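Local coordinates for succinate dehydrogenase (Membrane anchor subunit) (Mycolicibacterium smegmatis, PDB 7D6V), which anchors the mycobacterial succinate dehydrogenase Sdh1 in the membrane, carries a membrane-embedded Rieske-type iron-sulfur cluster and probably passes electrons from succinate oxidation to quinone, at residues 201-210 with 233-244. Numbering follows the deposited sequence.
With FES (Fe2/s2 (inorganic) cluster), chain J.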
loop_
_atom_site.group_PDB
_atom_site.type_symbol
_atom_site.label_atom_id
_atom_site.label_comp_id
_atom_site.label_asym_id
_atom_site.label_seq_id
_atom_site.Cartn_x
_atom_site.Cartn_y
_atom_site.Cartn_z
ATOM N N VAL C 201 31.437 -19.916 0.138
ATOM C CA VAL C 201 30.441 -18.857 0.295
ATOM C C VAL C 201 29.325 -19.021 -0.731
ATOM O O VAL C 201 28.135 -18.925 -0.407
ATOM C CB VAL C 201 31.106 -17.475 0.190
ATOM C CG1 VAL C 201 30.058 -16.380 0.198
ATOM C CG2 VAL C 201 32.085 -17.276 1.327
ATOM N N TYR C 202 29.696 -19.278 -1.987
ATOM C CA TYR C 202 28.695 -19.458 -3.034
ATOM C C TYR C 202 27.823 -20.679 -2.770
ATOM O O TYR C 202 26.605 -20.636 -2.969
ATOM C CB TYR C 202 29.375 -19.572 -4.395
ATOM C CG TYR C 202 28.442 -20.002 -5.499
ATOM C CD1 TYR C 202 27.397 -19.186 -5.908
ATOM C CD2 TYR C 202 28.599 -21.227 -6.127
ATOM C CE1 TYR C 202 26.541 -19.577 -6.912
ATOM C CE2 TYR C 202 27.748 -21.624 -7.129
ATOM C CZ TYR C 202 26.723 -20.796 -7.520
ATOM O OH TYR C 202 25.876 -21.194 -8.524
ATOM N N THR C 203 28.430 -21.780 -2.327
ATOM C CA THR C 203 27.666 -22.988 -2.041
ATOM C C THR C 203 26.716 -22.784 -0.866
ATOM O O THR C 203 25.595 -23.304 -0.872
ATOM C CB THR C 203 28.617 -24.153 -1.771
ATOM O OG1 THR C 203 29.588 -24.223 -2.820
ATOM C CG2 THR C 203 27.859 -25.464 -1.710
ATOM N N LEU C 204 27.140 -22.034 0.149
ATOM C CA LEU C 204 26.304 -21.829 1.322
ATOM C C LEU C 204 25.284 -20.715 1.146
ATOM O O LEU C 204 24.380 -20.596 1.977
ATOM C CB LEU C 204 27.172 -21.537 2.546
ATOM C CG LEU C 204 28.068 -22.682 3.016
ATOM C CD1 LEU C 204 28.751 -22.316 4.319
ATOM C CD2 LEU C 204 27.269 -23.962 3.164
ATOM N N SER C 205 25.393 -19.903 0.098
ATOM C CA SER C 205 24.362 -18.923 -0.211
ATOM C C SER C 205 23.287 -19.484 -1.136
ATOM O O SER C 205 22.437 -18.725 -1.612
ATOM C CB SER C 205 24.988 -17.669 -0.821
ATOM O OG SER C 205 25.490 -17.919 -2.118
ATOM N N CYS C 206 23.326 -20.786 -1.399
ATOM C CA CYS C 206 22.355 -21.418 -2.289
ATOM C C CYS C 206 20.921 -21.343 -1.766
ATOM O O CYS C 206 20.685 -21.416 -0.560
ATOM C CB CYS C 206 22.740 -22.877 -2.548
ATOM S SG CYS C 206 21.366 -23.931 -3.068
ATOM N N HIS C 207 19.969 -21.195 -2.684
ATOM C CA HIS C 207 18.557 -21.125 -2.323
ATOM C C HIS C 207 18.059 -22.437 -1.737
ATOM O O HIS C 207 17.166 -22.430 -0.885
ATOM C CB HIS C 207 17.716 -20.747 -3.539
ATOM C CG HIS C 207 17.639 -19.276 -3.790
ATOM N ND1 HIS C 207 18.359 -18.652 -4.785
ATOM C CD2 HIS C 207 16.921 -18.305 -3.180
ATOM C CE1 HIS C 207 18.092 -17.360 -4.774
ATOM N NE2 HIS C 207 17.222 -17.123 -3.809
ATOM N N SER C 208 18.602 -23.568 -2.190
ATOM C CA SER C 208 18.241 -24.849 -1.596
ATOM C C SER C 208 18.826 -25.002 -0.201
ATOM O O SER C 208 18.207 -25.632 0.661
ATOM C CB SER C 208 18.700 -25.997 -2.492
ATOM O OG SER C 208 17.964 -26.025 -3.698
ATOM N N CYS C 209 20.015 -24.447 0.037
ATOM C CA CYS C 209 20.574 -24.443 1.384
ATOM C C CYS C 209 19.696 -23.643 2.338
ATOM O O CYS C 209 19.476 -24.052 3.483
ATOM C CB CYS C 209 21.992 -23.876 1.359
ATOM S SG CYS C 209 22.799 -23.814 2.971
ATOM N N ARG C 210 19.185 -22.501 1.878
ATOM C CA ARG C 210 18.293 -21.691 2.699
ATOM C C ARG C 210 17.041 -22.467 3.079
ATOM O O ARG C 210 16.575 -22.394 4.220
ATOM C CB ARG C 210 17.925 -20.415 1.948
ATOM C CG ARG C 210 17.308 -19.331 2.799
ATOM C CD ARG C 210 16.825 -18.194 1.928
ATOM N NE ARG C 210 16.182 -17.139 2.700
ATOM C CZ ARG C 210 15.344 -16.250 2.184
ATOM N NH1 ARG C 210 15.042 -16.292 0.897
ATOM N NH2 ARG C 210 14.803 -15.322 2.956
ATOM N N VAL C 233 22.292 -17.536 6.560
ATOM C CA VAL C 233 22.230 -18.010 5.183
ATOM C C VAL C 233 21.424 -17.051 4.316
ATOM O O VAL C 233 21.745 -16.859 3.143
ATOM C CB VAL C 233 21.672 -19.445 5.141
ATOM C CG1 VAL C 233 21.273 -19.830 3.734
ATOM C CG2 VAL C 233 22.705 -20.418 5.673
ATOM N N SER C 234 20.383 -16.427 4.866
ATOM C CA SER C 234 19.620 -15.441 4.108
ATOM C C SER C 234 20.447 -14.192 3.838
ATOM O O SER C 234 20.383 -13.618 2.741
ATOM C CB SER C 234 18.340 -15.085 4.859
ATOM O OG SER C 234 17.546 -16.232 5.083
ATOM N N LYS C 235 21.223 -13.751 4.832
ATOM C CA LYS C 235 22.125 -12.628 4.602
ATOM C C LYS C 235 23.107 -12.937 3.479
ATOM O O LYS C 235 23.388 -12.077 2.638
ATOM C CB LYS C 235 22.872 -12.269 5.885
ATOM C CG LYS C 235 22.197 -11.193 6.709
ATOM C CD LYS C 235 22.151 -11.553 8.180
ATOM C CE LYS C 235 23.532 -11.862 8.723
ATOM N NZ LYS C 235 23.476 -12.282 10.149
ATOM N N LEU C 236 23.636 -14.161 3.448
ATOM C CA LEU C 236 24.511 -14.551 2.343
ATOM C C LEU C 236 23.750 -14.627 1.024
ATOM O O LEU C 236 24.272 -14.238 -0.026
ATOM C CB LEU C 236 25.181 -15.888 2.644
ATOM C CG LEU C 236 26.391 -15.862 3.571
ATOM C CD1 LEU C 236 27.082 -17.208 3.550
ATOM C CD2 LEU C 236 27.346 -14.761 3.162
ATOM N N ASN C 237 22.519 -15.135 1.061
ATOM C CA ASN C 237 21.730 -15.372 -0.138
ATOM C C ASN C 237 21.291 -14.081 -0.810
ATOM O O ASN C 237 21.017 -14.087 -2.013
ATOM C CB ASN C 237 20.518 -16.231 0.226
ATOM C CG ASN C 237 19.664 -16.581 -0.968
ATOM O OD1 ASN C 237 18.603 -15.998 -1.173
ATOM N ND2 ASN C 237 20.115 -17.544 -1.757
ATOM N N THR C 238 21.213 -12.981 -0.062
ATOM C CA THR C 238 20.902 -11.700 -0.692
ATOM C C THR C 238 21.941 -11.293 -1.733
ATOM O O THR C 238 21.631 -10.489 -2.618
ATOM C CB THR C 238 20.776 -10.600 0.360
ATOM O OG1 THR C 238 21.936 -10.606 1.201
ATOM C CG2 THR C 238 19.539 -10.813 1.203
ATOM N N ARG C 239 23.160 -11.827 -1.652
ATOM C CA ARG C 239 24.241 -11.517 -2.580
ATOM C C ARG C 239 24.603 -12.709 -3.462
ATOM O O ARG C 239 25.752 -12.847 -3.882
ATOM C CB ARG C 239 25.479 -11.041 -1.821
ATOM C CG ARG C 239 25.336 -9.737 -1.052
ATOM C CD ARG C 239 25.120 -8.548 -1.974
ATOM N NE ARG C 239 23.720 -8.342 -2.325
ATOM C CZ ARG C 239 23.309 -7.538 -3.299
ATOM N NH1 ARG C 239 24.192 -6.868 -4.025
ATOM N NH2 ARG C 239 22.014 -7.408 -3.551
ATOM N N HIS C 240 23.633 -13.578 -3.749
ATOM C CA HIS C 240 23.928 -14.815 -4.462
ATOM C C HIS C 240 24.294 -14.565 -5.921
ATOM O O HIS C 240 25.118 -15.296 -6.481
ATOM C CB HIS C 240 22.738 -15.767 -4.363
ATOM C CG HIS C 240 23.075 -17.189 -4.678
ATOM N ND1 HIS C 240 24.086 -17.871 -4.041
ATOM C CD2 HIS C 240 22.539 -18.057 -5.566
ATOM C CE1 HIS C 240 24.156 -19.100 -4.518
ATOM N NE2 HIS C 240 23.227 -19.237 -5.445
ATOM N N MET C 241 23.681 -13.561 -6.554
ATOM C CA MET C 241 24.068 -13.172 -7.908
ATOM C C MET C 241 25.553 -12.862 -8.003
ATOM O O MET C 241 26.224 -13.275 -8.956
ATOM C CB MET C 241 23.261 -11.954 -8.351
ATOM C CG MET C 241 23.563 -11.497 -9.765
ATOM S SD MET C 241 22.587 -10.076 -10.278
ATOM C CE MET C 241 23.344 -8.786 -9.297
ATOM N N LEU C 242 26.081 -12.124 -7.029
ATOM C CA LEU C 242 27.462 -11.666 -7.102
ATOM C C LEU C 242 28.442 -12.817 -6.915
ATOM O O LEU C 242 29.467 -12.884 -7.603
ATOM C CB LEU C 242 27.694 -10.580 -6.054
ATOM C CG LEU C 242 29.039 -9.860 -6.064
ATOM C CD1 LEU C 242 29.068 -8.810 -7.156
ATOM C CD2 LEU C 242 29.313 -9.239 -4.708
ATOM N N PHE C 243 28.142 -13.728 -5.988
ATOM C CA PHE C 243 29.082 -14.794 -5.670
ATOM C C PHE C 243 29.243 -15.775 -6.821
ATOM O O PHE C 243 30.326 -16.336 -6.998
ATOM C CB PHE C 243 28.643 -15.520 -4.399
ATOM C CG PHE C 243 28.619 -14.643 -3.181
ATOM C CD1 PHE C 243 29.604 -13.693 -2.975
ATOM C CD2 PHE C 243 27.610 -14.765 -2.243
ATOM C CE1 PHE C 243 29.582 -12.883 -1.861
ATOM C CE2 PHE C 243 27.583 -13.957 -1.125
ATOM C CZ PHE C 243 28.572 -13.014 -0.934
ATOM N N ALA C 244 28.201 -15.976 -7.630
ATOM C CA ALA C 244 28.327 -16.856 -8.788
ATOM C C ALA C 244 29.376 -16.336 -9.765
ATOM O O ALA C 244 30.296 -17.066 -10.163
ATOM C CB ALA C 244 26.971 -16.999 -9.475
HETATM FE FE1 FES J . 22.126 -21.001 -6.931
HETATM FE FE2 FES J . 21.811 -23.161 -5.358
HETATM S S1 FES J . 20.272 -21.729 -6.003
HETATM S S2 FES J . 23.676 -22.391 -6.224
#
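His240 reaches across to the turn at Ser205 and, through NE2, binds one iron of the [2Fe-2S] cluster, FE1, at 2.6 Å. Its other nitrogen, ND1, points to Ser205 OG, a modelled bond too short to be taken literally. Ser205 OG donates a hydrogen bond to Tyr202 O (3.1 Å), from above the carbonyl plane. Two backbone carbonyls pack on the imidazole: Ser205 O lies over one face, offset toward the rim, while Tyr202 O meets the ring edge in plane at CE1. The Tyr202 ring runs almost parallel to His240 (planes at 7°) but slid aside, its OH 3.4 Å from FES S2. Beyond it, Val201 CG1 sits over the centre of the Phe243 ring in a CH-pi contact, 3.7 Å from the centroid.

Asn237 extends with CG anti to the backbone N (chi1 -178°), which carries its amide to the turn: ND2 donates a nearly straight bond (166°) to Ser205 O, 2.6 Å long and close to the amide plane. The same ND2 lies over the centre of the His207 ring, which stands almost upright to the amide. At the far end, extended Arg210 lays CB on Val233 CG1 and gives NE to Ser234 OG (2.9 Å), a hydroxyl also bonded to Trp230 O; Arg210 NH2 continues to Asn222 of the iron-sulfur subunit.

Cys206 SG binds FE2 together with His155, and Cys114 joins His240 on FE1. One cysteine and one histidine on each iron distinguish this membrane-embedded site from the classical Rieske pattern of two cysteines on one iron and two histidines on the other.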